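Side-chain contacts in ofchtiv-allosamidin (Ostrinia furnacalis, PDB 6JMB), which probably hydrolyses chitin, as a group IV insect chitinase of glycosyl hydrolase family 18, and is captured here with allosamidin in its active site: residues Ile5-Tyr10 with Lys242-Val247; His35-Phe40 with Gly120-Trp125; Gly47-Leu52 with Leu110-Glu115; Lys77-Val82 with Leu160-Val165. All coordinates share one frame; numbering follows the deposited sequence.

Interaction 1 (Ile5-Tyr10 with Lys242-Val247). With AMI (allosamizoline), chain C.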
loop_
_atom_site.group_PDB
_atom_site.type_symbol
_atom_site.label_atom_id
_atom_site.label_comp_id
_atom_site.label_asym_id
_atom_site.label_seq_id
_atom_site.Cartn_x
_atom_site.Cartn_y
_atom_site.Cartn_z
ATOM N N ILE A 5 7.306 -4.087 -13.025
ATOM C CA ILE A 5 6.679 -2.789 -12.809
ATOM C C ILE A 5 6.913 -2.314 -11.381
ATOM O O ILE A 5 7.182 -3.097 -10.465
ATOM C CB ILE A 5 5.172 -2.771 -13.167
ATOM C CG1 ILE A 5 4.374 -3.704 -12.254
ATOM C CG2 ILE A 5 4.964 -3.115 -14.647
ATOM C CD1 ILE A 5 2.875 -3.654 -12.511
ATOM N N VAL A 6 6.832 -0.999 -11.212
ATOM C CA VAL A 6 6.958 -0.346 -9.918
ATOM C C VAL A 6 5.731 0.540 -9.775
ATOM O O VAL A 6 5.589 1.531 -10.501
ATOM C CB VAL A 6 8.250 0.478 -9.810
ATOM C CG1 VAL A 6 8.317 1.182 -8.473
ATOM C CG2 VAL A 6 9.465 -0.419 -9.988
ATOM N N VAL A 7 4.839 0.179 -8.861
ATOM C CA VAL A 7 3.555 0.856 -8.690
ATOM C C VAL A 7 3.674 1.762 -7.470
ATOM O O VAL A 7 3.733 1.281 -6.330
ATOM C CB VAL A 7 2.411 -0.157 -8.539
ATOM C CG1 VAL A 7 1.071 0.557 -8.356
ATOM C CG2 VAL A 7 2.363 -1.092 -9.744
ATOM N N CYS A 8 3.720 3.072 -7.699
ATOM C CA CYS A 8 3.927 4.052 -6.638
ATOM C C CYS A 8 2.599 4.696 -6.275
ATOM O O CYS A 8 2.014 5.397 -7.103
ATOM C CB CYS A 8 4.855 5.164 -7.118
ATOM S SG CYS A 8 6.527 4.652 -7.538
ATOM N N TYR A 9 2.165 4.521 -5.031
ATOM C CA TYR A 9 1.015 5.266 -4.530
ATOM C C TYR A 9 1.464 6.589 -3.931
ATOM O O TYR A 9 2.507 6.669 -3.271
ATOM C CB TYR A 9 0.284 4.468 -3.456
ATOM C CG TYR A 9 -0.598 3.382 -3.999
ATOM C CD1 TYR A 9 -0.094 2.126 -4.294
ATOM C CD2 TYR A 9 -1.950 3.616 -4.213
ATOM C CE1 TYR A 9 -0.917 1.140 -4.788
ATOM C CE2 TYR A 9 -2.780 2.631 -4.707
ATOM C CZ TYR A 9 -2.257 1.388 -4.977
ATOM O OH TYR A 9 -3.070 0.378 -5.456
ATOM N N TYR A 10 0.661 7.629 -4.151
ATOM C CA TYR A 10 0.902 8.951 -3.582
ATOM C C TYR A 10 -0.290 9.317 -2.705
ATOM O O TYR A 10 -1.412 9.484 -3.204
ATOM C CB TYR A 10 1.097 9.973 -4.698
ATOM C CG TYR A 10 1.225 11.416 -4.249
ATOM C CD1 TYR A 10 1.816 11.757 -3.032
ATOM C CD2 TYR A 10 0.748 12.439 -5.045
ATOM C CE1 TYR A 10 1.926 13.091 -2.632
ATOM C CE2 TYR A 10 0.866 13.762 -4.664
ATOM C CZ TYR A 10 1.448 14.081 -3.463
ATOM O OH TYR A 10 1.549 15.406 -3.095
ATOM N N LYS A 242 0.531 -11.234 -12.688
ATOM C CA LYS A 242 -0.444 -10.275 -12.196
ATOM C C LYS A 242 -0.304 -9.982 -10.712
ATOM O O LYS A 242 -1.113 -9.219 -10.170
ATOM C CB LYS A 242 -1.876 -10.736 -12.498
ATOM C CG LYS A 242 -2.248 -10.620 -13.965
ATOM C CD LYS A 242 -3.736 -10.821 -14.181
ATOM C CE LYS A 242 -4.102 -10.584 -15.632
ATOM N NZ LYS A 242 -5.568 -10.719 -15.831
ATOM N N LEU A 243 0.695 -10.546 -10.041
ATOM C CA LEU A 243 0.876 -10.360 -8.606
ATOM C C LEU A 243 1.969 -9.321 -8.401
ATOM O O LEU A 243 3.141 -9.568 -8.705
ATOM C CB LEU A 243 1.248 -11.675 -7.927
ATOM C CG LEU A 243 0.986 -11.768 -6.414
ATOM C CD1 LEU A 243 1.135 -13.207 -5.953
ATOM C CD2 LEU A 243 1.896 -10.877 -5.576
ATOM N N VAL A 244 1.584 -8.165 -7.879
ATOM C CA VAL A 244 2.511 -7.082 -7.580
ATOM C C VAL A 244 2.605 -6.987 -6.065
ATOM O O VAL A 244 1.589 -6.799 -5.381
ATOM C CB VAL A 244 2.050 -5.760 -8.209
ATOM C CG1 VAL A 244 3.059 -4.658 -7.929
ATOM C CG2 VAL A 244 1.856 -5.931 -9.714
ATOM N N MET A 245 3.810 -7.144 -5.537
ATOM C CA MET A 245 3.999 -7.324 -4.104
ATOM C C MET A 245 4.169 -5.976 -3.416
ATOM O O MET A 245 5.082 -5.213 -3.752
ATOM C CB MET A 245 5.220 -8.201 -3.846
ATOM C CG MET A 245 5.299 -8.688 -2.415
ATOM S SD MET A 245 6.830 -9.578 -2.079
ATOM C CE MET A 245 7.910 -8.217 -1.652
ATOM N N GLY A 246 3.306 -5.696 -2.445
ATOM C CA GLY A 246 3.387 -4.434 -1.733
ATOM C C GLY A 246 4.540 -4.394 -0.747
ATOM O O GLY A 246 4.911 -5.400 -0.137
ATOM N N VAL A 247 5.114 -3.200 -0.600
ATOM C CA VAL A 247 6.108 -2.910 0.437
ATOM C C VAL A 247 5.777 -1.570 1.074
ATOM O O VAL A 247 5.198 -0.678 0.440
ATOM C CB VAL A 247 7.548 -2.874 -0.128
ATOM C CG1 VAL A 247 7.916 -4.218 -0.751
ATOM C CG2 VAL A 247 7.709 -1.739 -1.143
HETATM C C1 AMI C . -3.123 1.063 2.572
HETATM C C2 AMI C . -4.544 1.651 2.203
HETATM C C3 AMI C . -4.483 3.027 2.645
HETATM C C4 AMI C . -3.516 3.002 3.899
HETATM C C5 AMI C . -2.426 2.189 3.384
HETATM C C6 AMI C . -1.491 1.615 4.511
HETATM C C7 AMI C . -3.424 1.109 0.374
HETATM C C8 AMI C . -4.214 1.095 -2.046
HETATM C C9 AMI C . -1.808 0.417 -1.481
HETATM N N2 AMI C . -4.654 1.522 0.907
HETATM N N7 AMI C . -3.156 0.875 -1.051
HETATM O O3 AMI C . -5.789 3.523 2.934
HETATM O O4 AMI C . -2.975 4.264 4.266
HETATM O O6 AMI C . -2.291 0.923 5.447
HETATM O O7 AMI C . -2.448 0.908 1.304
#
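I5 sends CG1 into the position between its backbone N and carbonyl carbon (chi1 64°) and then runs on fully extended, which carries CD1 to V244. In V244, chi1 of -178° sets CG1 anti to the backbone N and leaves CG2 beside that N, which turns CG2 toward I5 and CG1 toward V7. CG2 of V244 lies 3.7 Å from CD1 of I5, while CG1 of V244 stands 4.1 Å from CG2 of V7. In both pairs the side chains cross at roughly a right angle, and the contact between the strands is purely apolar. Two residues beyond V7, the ring of Y9 offers one face to the inhibitor: C9 of allosamizoline lies 3.5 Å above the ring plane, displaced toward the rim, and C8 approaches CE2 of Y9 to 3.4 Å. I5, V7 and V244 are part of the filled interior of the TIM barrel, and Y9 belongs to the floor of its pocket. Strand 341-345 pairs with both strands and runs between them, its M343 touching V244 and Y9, while Y187 of strand 187-190 packs against I5, V7 and V244.

Interaction 2 (His35-Phe40 with Gly120-Trp125). With AMI (allosamizoline), chain C.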
loop_
_atom_site.group_PDB
_atom_site.type_symbol
_atom_site.label_atom_id
_atom_site.label_comp_id
_atom_site.label_asym_id
_atom_site.label_seq_id
_atom_site.Cartn_x
_atom_site.Cartn_y
_atom_site.Cartn_z
ATOM N N HIS A 35 4.094 3.017 -12.783
ATOM C CA HIS A 35 2.698 3.342 -12.555
ATOM C C HIS A 35 2.640 4.215 -11.317
ATOM O O HIS A 35 3.259 3.889 -10.299
ATOM C CB HIS A 35 1.881 2.066 -12.328
ATOM C CG HIS A 35 1.872 1.150 -13.511
ATOM N ND1 HIS A 35 2.993 0.470 -13.935
ATOM C CD2 HIS A 35 0.880 0.814 -14.369
ATOM C CE1 HIS A 35 2.693 -0.245 -15.004
ATOM N NE2 HIS A 35 1.417 -0.052 -15.290
ATOM N N LEU A 36 1.952 5.344 -11.415
ATOM C CA LEU A 36 1.801 6.273 -10.302
ATOM C C LEU A 36 0.316 6.425 -10.019
ATOM O O LEU A 36 -0.473 6.636 -10.947
ATOM C CB LEU A 36 2.445 7.630 -10.627
ATOM C CG LEU A 36 3.856 7.782 -10.045
ATOM C CD1 LEU A 36 4.694 8.787 -10.825
ATOM C CD2 LEU A 36 3.746 8.204 -8.580
ATOM N N VAL A 37 -0.072 6.285 -8.753
ATOM C CA VAL A 37 -1.480 6.173 -8.379
ATOM C C VAL A 37 -1.853 7.307 -7.430
ATOM O O VAL A 37 -1.238 7.468 -6.370
ATOM C CB VAL A 37 -1.797 4.804 -7.759
ATOM C CG1 VAL A 37 -3.295 4.649 -7.602
ATOM C CG2 VAL A 37 -1.226 3.679 -8.624
ATOM N N TYR A 38 -2.879 8.077 -7.804
ATOM C CA TYR A 38 -3.368 9.209 -7.019
ATOM C C TYR A 38 -4.360 8.698 -5.977
ATOM O O TYR A 38 -5.462 8.261 -6.321
ATOM C CB TYR A 38 -4.061 10.184 -7.969
ATOM C CG TYR A 38 -4.403 11.553 -7.409
ATOM C CD1 TYR A 38 -5.483 11.746 -6.541
ATOM C CD2 TYR A 38 -3.671 12.660 -7.795
ATOM C CE1 TYR A 38 -5.786 13.015 -6.043
ATOM C CE2 TYR A 38 -3.971 13.928 -7.314
ATOM C CZ TYR A 38 -5.023 14.096 -6.445
ATOM O OH TYR A 38 -5.302 15.360 -5.975
ATOM N N ALA A 39 -3.994 8.770 -4.703
ATOM C CA ALA A 39 -4.868 8.324 -3.622
ATOM C C ALA A 39 -5.383 9.549 -2.878
ATOM O O ALA A 39 -4.583 10.402 -2.489
ATOM C CB ALA A 39 -4.079 7.446 -2.648
ATOM N N PHE A 40 -6.701 9.661 -2.664
ATOM C CA PHE A 40 -7.773 8.760 -3.095
ATOM C C PHE A 40 -8.940 9.606 -3.590
ATOM O O PHE A 40 -9.129 10.749 -3.130
ATOM C CB PHE A 40 -8.334 7.970 -1.906
ATOM C CG PHE A 40 -7.455 6.857 -1.429
ATOM C CD1 PHE A 40 -7.298 5.719 -2.186
ATOM C CD2 PHE A 40 -6.827 6.934 -0.195
ATOM C CE1 PHE A 40 -6.499 4.679 -1.741
ATOM C CE2 PHE A 40 -6.026 5.898 0.262
ATOM C CZ PHE A 40 -5.861 4.768 -0.517
ATOM N N GLY A 120 -6.279 4.987 -15.988
ATOM C CA GLY A 120 -7.058 3.883 -15.474
ATOM C C GLY A 120 -7.428 4.099 -14.021
ATOM O O GLY A 120 -7.181 5.158 -13.442
ATOM N N LEU A 121 -8.026 3.055 -13.453
ATOM C CA LEU A 121 -8.612 3.081 -12.123
ATOM C C LEU A 121 -8.022 1.957 -11.286
ATOM O O LEU A 121 -7.901 0.820 -11.755
ATOM C CB LEU A 121 -10.131 2.866 -12.212
ATOM C CG LEU A 121 -10.896 2.809 -10.887
ATOM C CD1 LEU A 121 -10.911 4.174 -10.216
ATOM C CD2 LEU A 121 -12.314 2.297 -11.098
ATOM N N ASP A 122 -7.667 2.278 -10.047
ATOM C CA ASP A 122 -7.295 1.293 -9.044
ATOM C C ASP A 122 -8.410 1.247 -8.011
ATOM O O ASP A 122 -8.824 2.293 -7.498
ATOM C CB ASP A 122 -5.980 1.705 -8.375
ATOM C CG ASP A 122 -5.520 0.712 -7.333
ATOM O OD1 ASP A 122 -5.448 -0.499 -7.639
ATOM O OD2 ASP A 122 -5.226 1.141 -6.196
ATOM N N VAL A 123 -8.915 0.053 -7.723
ATOM C CA VAL A 123 -10.005 -0.113 -6.764
ATOM C C VAL A 123 -9.426 -0.625 -5.452
ATOM O O VAL A 123 -8.824 -1.708 -5.407
ATOM C CB VAL A 123 -11.097 -1.050 -7.299
ATOM C CG1 VAL A 123 -12.251 -1.119 -6.309
ATOM C CG2 VAL A 123 -11.591 -0.564 -8.656
ATOM N N ASP A 124 -9.597 0.164 -4.389
ATOM C CA ASP A 124 -9.108 -0.149 -3.049
ATOM C C ASP A 124 -10.271 -0.129 -2.057
ATOM O O ASP A 124 -10.297 0.676 -1.122
ATOM C CB ASP A 124 -8.018 0.861 -2.662
ATOM C CG ASP A 124 -7.443 0.623 -1.280
ATOM O OD1 ASP A 124 -7.482 -0.521 -0.789
ATOM O OD2 ASP A 124 -6.938 1.594 -0.685
ATOM N N TRP A 125 -11.254 -0.999 -2.269
ATOM C CA TRP A 125 -12.371 -1.140 -1.344
ATOM C C TRP A 125 -11.887 -1.927 -0.131
ATOM O O TRP A 125 -11.467 -3.081 -0.266
ATOM C CB TRP A 125 -13.492 -1.878 -2.076
ATOM C CG TRP A 125 -14.682 -2.359 -1.273
ATOM C CD1 TRP A 125 -14.939 -2.187 0.065
ATOM C CD2 TRP A 125 -15.785 -3.098 -1.800
ATOM N NE1 TRP A 125 -16.142 -2.783 0.395
ATOM C CE2 TRP A 125 -16.673 -3.354 -0.732
ATOM C CE3 TRP A 125 -16.106 -3.573 -3.076
ATOM C CZ2 TRP A 125 -17.867 -4.063 -0.907
ATOM C CZ3 TRP A 125 -17.291 -4.274 -3.251
ATOM C CH2 TRP A 125 -18.153 -4.521 -2.167
HETATM C C1 AMI C . -3.123 1.063 2.572
HETATM C C2 AMI C . -4.544 1.651 2.203
HETATM C C3 AMI C . -4.483 3.027 2.645
HETATM C C4 AMI C . -3.516 3.002 3.899
HETATM C C5 AMI C . -2.426 2.189 3.384
HETATM C C6 AMI C . -1.491 1.615 4.511
HETATM C C7 AMI C . -3.424 1.109 0.374
HETATM C C8 AMI C . -4.214 1.095 -2.046
HETATM C C9 AMI C . -1.808 0.417 -1.481
HETATM N N2 AMI C . -4.654 1.522 0.907
HETATM N N7 AMI C . -3.156 0.875 -1.051
HETATM O O3 AMI C . -5.789 3.523 2.934
HETATM O O4 AMI C . -2.975 4.264 4.266
HETATM O O6 AMI C . -2.291 0.923 5.447
HETATM O O7 AMI C . -2.448 0.908 1.304
#
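V37 and F40 meet D122 and D124 across two strands of the TIM barrel that are not direct neighbours, since strand 77-83 pairs with both. The CA atoms of V37 and D122 are 7.6 Å apart, and those of F40 and D124 9.0 Å. F40 follows a cis peptide bond, and its ring folds back over its predecessor: CB of A39 sits 3.5 Å above the centre of one face of the F40 ring. Deeper in the barrel, CG1 of V37 touches CB of D122 at 4.1 Å, the two side chains crossing at about a right angle, while the carboxylate of D122 is hydrogen-bonded to Y9 and T162. The second meeting is closer. OD2 of D124 comes within 3.3 Å of CE1 of F40, with the carboxylate plane turned 37° from the ring. D124 carries CG anti to its backbone N (chi1 180°), which aims the carboxylate at the inhibitor, and OD2 stands 2.8 Å from N2 of allosamizoline. CE2 of F40 lies 3.6 Å from O3 of the inhibitor. An alanine in place of F40 lacks the ring, and a gap would probably open beside OD2 of D124 and O3 of the inhibitor, giving the carboxylate more freedom to turn. The segment 120-125 carries part of the DxxDxDxE signature of family 18, which ends in E126. The F40 ring touches OD2 with carbon atoms alone and brings no polar group to compete for it; within the two segments and the inhibitor, N2 is the polar partner that OD2 meets.

Interaction 3 (Gly47-Leu52 with Leu110-Glu115)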
loop_
_atom_site.group_PDB
_atom_site.type_symbol
_atom_site.label_atom_id
_atom_site.label_comp_id
_atom_site.label_asym_id
_atom_site.label_seq_id
_atom_site.Cartn_x
_atom_site.Cartn_y
_atom_site.Cartn_z
ATOM N N GLY A 47 -23.094 5.224 -6.034
ATOM C CA GLY A 47 -22.077 4.972 -7.031
ATOM C C GLY A 47 -21.416 6.189 -7.639
ATOM O O GLY A 47 -20.553 6.028 -8.504
ATOM N N THR A 48 -21.776 7.400 -7.235
ATOM C CA THR A 48 -21.162 8.569 -7.849
ATOM C C THR A 48 -19.719 8.712 -7.380
ATOM O O THR A 48 -19.460 8.868 -6.183
ATOM C CB THR A 48 -21.964 9.823 -7.523
ATOM O OG1 THR A 48 -23.276 9.685 -8.079
ATOM C CG2 THR A 48 -21.295 11.050 -8.135
ATOM N N ALA A 49 -18.783 8.629 -8.324
ATOM C CA ALA A 49 -17.381 8.881 -8.020
ATOM C C ALA A 49 -17.192 10.352 -7.693
ATOM O O ALA A 49 -17.804 11.227 -8.312
ATOM C CB ALA A 49 -16.515 8.501 -9.222
ATOM N N LEU A 50 -16.353 10.637 -6.704
ATOM C CA LEU A 50 -16.251 12.024 -6.284
ATOM C C LEU A 50 -14.862 12.337 -5.750
ATOM O O LEU A 50 -14.143 11.460 -5.259
ATOM C CB LEU A 50 -17.341 12.384 -5.269
ATOM C CG LEU A 50 -17.556 11.397 -4.119
ATOM C CD1 LEU A 50 -16.649 11.746 -2.955
ATOM C CD2 LEU A 50 -19.013 11.410 -3.702
ATOM N N ALA A 51 -14.491 13.607 -5.867
ATOM C CA ALA A 51 -13.246 14.091 -5.293
ATOM C C ALA A 51 -13.414 14.230 -3.787
ATOM O O ALA A 51 -14.406 14.796 -3.312
ATOM C CB ALA A 51 -12.881 15.446 -5.902
ATOM N N LEU A 52 -12.455 13.698 -3.034
ATOM C CA LEU A 52 -12.497 13.796 -1.583
ATOM C C LEU A 52 -11.911 15.100 -1.054
ATOM O O LEU A 52 -12.152 15.450 0.106
ATOM C CB LEU A 52 -11.770 12.601 -0.957
ATOM C CG LEU A 52 -12.510 11.276 -1.153
ATOM C CD1 LEU A 52 -11.689 10.118 -0.606
ATOM C CD2 LEU A 52 -13.889 11.323 -0.512
ATOM N N LEU A 110 -15.257 6.857 -15.018
ATOM C CA LEU A 110 -14.707 7.055 -16.356
ATOM C C LEU A 110 -14.631 8.535 -16.709
ATOM O O LEU A 110 -13.649 8.986 -17.309
ATOM C CB LEU A 110 -15.560 6.308 -17.380
ATOM C CG LEU A 110 -15.214 6.507 -18.854
ATOM C CD1 LEU A 110 -13.847 5.929 -19.151
ATOM C CD2 LEU A 110 -16.268 5.845 -19.724
ATOM N N ALA A 111 -15.659 9.305 -16.346
ATOM C CA ALA A 111 -15.647 10.741 -16.626
ATOM C C ALA A 111 -14.462 11.430 -15.955
ATOM O O ALA A 111 -13.786 12.261 -16.576
ATOM C CB ALA A 111 -16.970 11.375 -16.189
ATOM N N MET A 112 -14.198 11.107 -14.686
ATOM C CA MET A 112 -13.045 11.691 -14.002
ATOM C C MET A 112 -11.742 11.253 -14.654
ATOM O O MET A 112 -10.832 12.069 -14.857
ATOM C CB MET A 112 -13.067 11.298 -12.522
ATOM C CG MET A 112 -14.237 11.895 -11.745
ATOM S SD MET A 112 -14.246 11.438 -9.997
ATOM C CE MET A 112 -12.965 12.517 -9.364
ATOM N N ILE A 113 -11.641 9.973 -15.010
ATOM C CA ILE A 113 -10.424 9.463 -15.633
ATOM C C ILE A 113 -10.128 10.209 -16.933
ATOM O O ILE A 113 -9.000 10.658 -17.173
ATOM C CB ILE A 113 -10.543 7.941 -15.834
ATOM C CG1 ILE A 113 -10.371 7.230 -14.486
ATOM C CG2 ILE A 113 -9.544 7.439 -16.877
ATOM C CD1 ILE A 113 -10.889 5.807 -14.476
ATOM N N LEU A 114 -11.141 10.370 -17.783
ATOM C CA LEU A 114 -10.911 11.006 -19.076
ATOM C C LEU A 114 -10.688 12.506 -18.935
ATOM O O LEU A 114 -9.804 13.066 -19.595
ATOM C CB LEU A 114 -12.075 10.712 -20.024
ATOM C CG LEU A 114 -12.250 9.237 -20.403
ATOM C CD1 LEU A 114 -13.533 9.018 -21.201
ATOM C CD2 LEU A 114 -11.040 8.735 -21.186
ATOM N N GLU A 115 -11.463 13.172 -18.079
ATOM C CA GLU A 115 -11.354 14.626 -17.998
ATOM C C GLU A 115 -10.033 15.066 -17.379
ATOM O O GLU A 115 -9.512 16.130 -17.730
ATOM C CB GLU A 115 -12.552 15.226 -17.266
ATOM C CG GLU A 115 -12.528 15.095 -15.765
ATOM C CD GLU A 115 -13.770 15.675 -15.119
ATOM O OE1 GLU A 115 -14.006 16.884 -15.296
ATOM O OE2 GLU A 115 -14.505 14.922 -14.439
#
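In the outer helical layer of the TIM barrel, M112 of helix 99-116 reaches across to A49 and A51 of strand 49-51, a short strand that pairs antiparallel with barrel strand 35-43. The local axes of strand and helix approach to 9.1 Å and make an angle of 49°, and the gap is bridged by one long side chain. M112 leaves the helix extended as far as its sulfur and then bends at the thioether (chi3 77°), so that sulfur and methyl lie along the strand instead of pointing straight into it. SD rests 3.8 Å from CB of A49, and it also lies 4.0 Å from N of L50. The methyl CE, further along, comes to 4.0 Å from N of A51. L50 turns its side chain away from the helix, and M112 therefore meets its backbone. F63 of helix 62-67 touches both A51 and M112, adding an aromatic neighbour to the cluster. Polar links lie one and two helical turns earlier, where T108 is hydrogen-bonded to the backbone N of A49 and N104 to T48, respectively. With an alanine in place of M112, the reach from helix to strand would be lost, and a gap is likely to open beside A49 and A51. The small alanine side chains let the thioether settle close to the strand backbone, and its grip is one of dispersion and shape, next to the directional bonds made by T108 and N104.

Interaction 4 (Lys77-Val82 with Leu160-Val165)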
loop_
_atom_site.group_PDB
_atom_site.type_symbol
_atom_site.label_atom_id
_atom_site.label_comp_id
_atom_site.label_asym_id
_atom_site.label_seq_id
_atom_site.Cartn_x
_atom_site.Cartn_y
_atom_site.Cartn_z
ATOM N N LYS A 77 2.384 5.438 -16.569
ATOM C CA LYS A 77 0.940 5.277 -16.454
ATOM C C LYS A 77 0.507 5.914 -15.141
ATOM O O LYS A 77 1.123 5.664 -14.101
ATOM C CB LYS A 77 0.549 3.801 -16.491
ATOM C CG LYS A 77 0.919 3.091 -17.797
ATOM C CD LYS A 77 0.247 3.754 -18.987
ATOM C CE LYS A 77 0.416 2.939 -20.257
ATOM N NZ LYS A 77 -0.446 3.459 -21.357
ATOM N N THR A 78 -0.531 6.751 -15.191
ATOM C CA THR A 78 -1.031 7.456 -14.018
ATOM C C THR A 78 -2.477 7.043 -13.776
ATOM O O THR A 78 -3.358 7.362 -14.577
ATOM C CB THR A 78 -0.950 8.975 -14.196
ATOM O OG1 THR A 78 -1.709 9.371 -15.345
ATOM C CG2 THR A 78 0.489 9.434 -14.350
ATOM N N LEU A 79 -2.725 6.383 -12.649
ATOM C CA LEU A 79 -4.037 5.886 -12.271
ATOM C C LEU A 79 -4.589 6.696 -11.111
ATOM O O LEU A 79 -3.851 7.342 -10.368
ATOM C CB LEU A 79 -3.963 4.418 -11.842
ATOM C CG LEU A 79 -3.238 3.427 -12.757
ATOM C CD1 LEU A 79 -3.438 2.014 -12.226
ATOM C CD2 LEU A 79 -3.724 3.540 -14.189
ATOM N N VAL A 80 -5.903 6.629 -10.940
ATOM C CA VAL A 80 -6.567 7.203 -9.777
ATOM C C VAL A 80 -7.114 6.044 -8.946
ATOM O O VAL A 80 -7.651 5.070 -9.495
ATOM C CB VAL A 80 -7.649 8.222 -10.184
ATOM C CG1 VAL A 80 -8.835 7.554 -10.919
ATOM C CG2 VAL A 80 -8.127 9.017 -8.985
ATOM N N ALA A 81 -6.920 6.117 -7.632
ATOM C CA ALA A 81 -7.366 5.068 -6.719
ATOM C C ALA A 81 -8.631 5.500 -5.993
ATOM O O ALA A 81 -8.685 6.593 -5.419
ATOM C CB ALA A 81 -6.279 4.735 -5.694
ATOM N N VAL A 82 -9.648 4.639 -6.018
ATOM C CA VAL A 82 -10.894 4.875 -5.298
ATOM C C VAL A 82 -10.912 4.001 -4.052
ATOM O O VAL A 82 -10.558 2.815 -4.106
ATOM C CB VAL A 82 -12.118 4.612 -6.197
ATOM C CG1 VAL A 82 -12.190 3.140 -6.645
ATOM C CG2 VAL A 82 -13.406 5.051 -5.503
ATOM N N LEU A 160 -6.565 1.101 -17.975
ATOM C CA LEU A 160 -6.141 0.078 -17.031
ATOM C C LEU A 160 -7.154 -0.059 -15.901
ATOM O O LEU A 160 -7.837 0.899 -15.529
ATOM C CB LEU A 160 -4.787 0.453 -16.426
ATOM C CG LEU A 160 -3.606 0.504 -17.395
ATOM C CD1 LEU A 160 -2.387 1.109 -16.717
ATOM C CD2 LEU A 160 -3.294 -0.888 -17.911
ATOM N N LEU A 161 -7.245 -1.271 -15.359
ATOM C CA LEU A 161 -8.052 -1.557 -14.176
ATOM C C LEU A 161 -7.210 -2.408 -13.241
ATOM O O LEU A 161 -6.791 -3.510 -13.612
ATOM C CB LEU A 161 -9.336 -2.312 -14.547
ATOM C CG LEU A 161 -10.207 -2.716 -13.352
ATOM C CD1 LEU A 161 -10.736 -1.490 -12.617
ATOM C CD2 LEU A 161 -11.355 -3.612 -13.807
ATOM N N THR A 162 -6.959 -1.905 -12.038
ATOM C CA THR A 162 -6.172 -2.628 -11.046
ATOM C C THR A 162 -6.921 -2.645 -9.725
ATOM O O THR A 162 -7.909 -1.931 -9.540
ATOM C CB THR A 162 -4.791 -1.985 -10.857
ATOM O OG1 THR A 162 -4.941 -0.682 -10.277
ATOM C CG2 THR A 162 -4.074 -1.858 -12.191
ATOM N N VAL A 163 -6.458 -3.493 -8.804
ATOM C CA VAL A 163 -6.993 -3.529 -7.451
ATOM C C VAL A 163 -5.850 -3.552 -6.451
ATOM O O VAL A 163 -4.719 -3.930 -6.766
ATOM C CB VAL A 163 -7.928 -4.735 -7.204
ATOM C CG1 VAL A 163 -9.193 -4.629 -8.056
ATOM C CG2 VAL A 163 -7.181 -6.052 -7.455
ATOM N N ALA A 164 -6.166 -3.125 -5.234
ATOM C CA ALA A 164 -5.333 -3.340 -4.061
ATOM C C ALA A 164 -6.128 -4.228 -3.122
ATOM O O ALA A 164 -7.316 -3.980 -2.898
ATOM C CB ALA A 164 -5.024 -2.018 -3.362
ATOM N N VAL A 165 -5.488 -5.272 -2.592
ATOM C CA VAL A 165 -6.183 -6.304 -1.829
ATOM C C VAL A 165 -5.468 -6.598 -0.520
ATOM O O VAL A 165 -4.253 -6.421 -0.393
ATOM C CB VAL A 165 -6.340 -7.611 -2.633
ATOM C CG1 VAL A 165 -7.175 -7.375 -3.893
ATOM C CG2 VAL A 165 -4.972 -8.181 -2.982
#
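L79 overlaps L160 through its CD2 branch, which lies 3.8 Å from CD1 of L160 and 4.0 Å from its CB, the two leucines crossing at about a right angle. The other branch of L79 continues to T162: CD1 stands 3.7 Å from OG1 and 3.9 Å from CG2, the side chains reaching toward each other tip to tip. CD1 of L160 also touches the base of K77, whose CB is 4.0 Å away, so the aliphatic start of the lysine extends the apolar patch toward the exposed end of the strand. The strands themselves are kept apart by strand 120-124, which pairs with each; their local axes pass at 8.7 Å with a crossing angle of -50°, as the twisted staves of a TIM barrel do. Y187 of strand 187-190 packs on both L79 and T162. T162 places OG1 between its backbone N and carbonyl carbon (chi1 66°), within hydrogen-bonding reach of D122. The contact therefore grades from hydrocarbon to polar: L79 and L160 close off the barrel interior with methyl groups, and T162 presents its methyl and hydroxyl to L79 while its hydrogen bond serves an aspartate of the family 18 signature.

Overall arrangement
Interactions 1, 2 and 4 fill the inside of the TIM barrel, whereas interaction 3 lies on its outer layer. The centres of interactions 2 and 4 are only 3 Å apart, and they are joined where OG1 of T162 meets OD1 of D122 at 2.7 Å. OD2 of D122 probably also hydrogen-bonds OH of Y9, which would extend this polar link to interaction 1 beneath the inhibitor, which Y9, F40, D124 and A164 help to enclose. The centres of interactions 1 and 2 are 11 Å apart. Interaction 3, centred about 23 Å from interaction 1, connects inward through I113, whose CG1 packs 3.9 Å from CG1 of V80 and whose CD1 packs 3.8 Å from CB of L121.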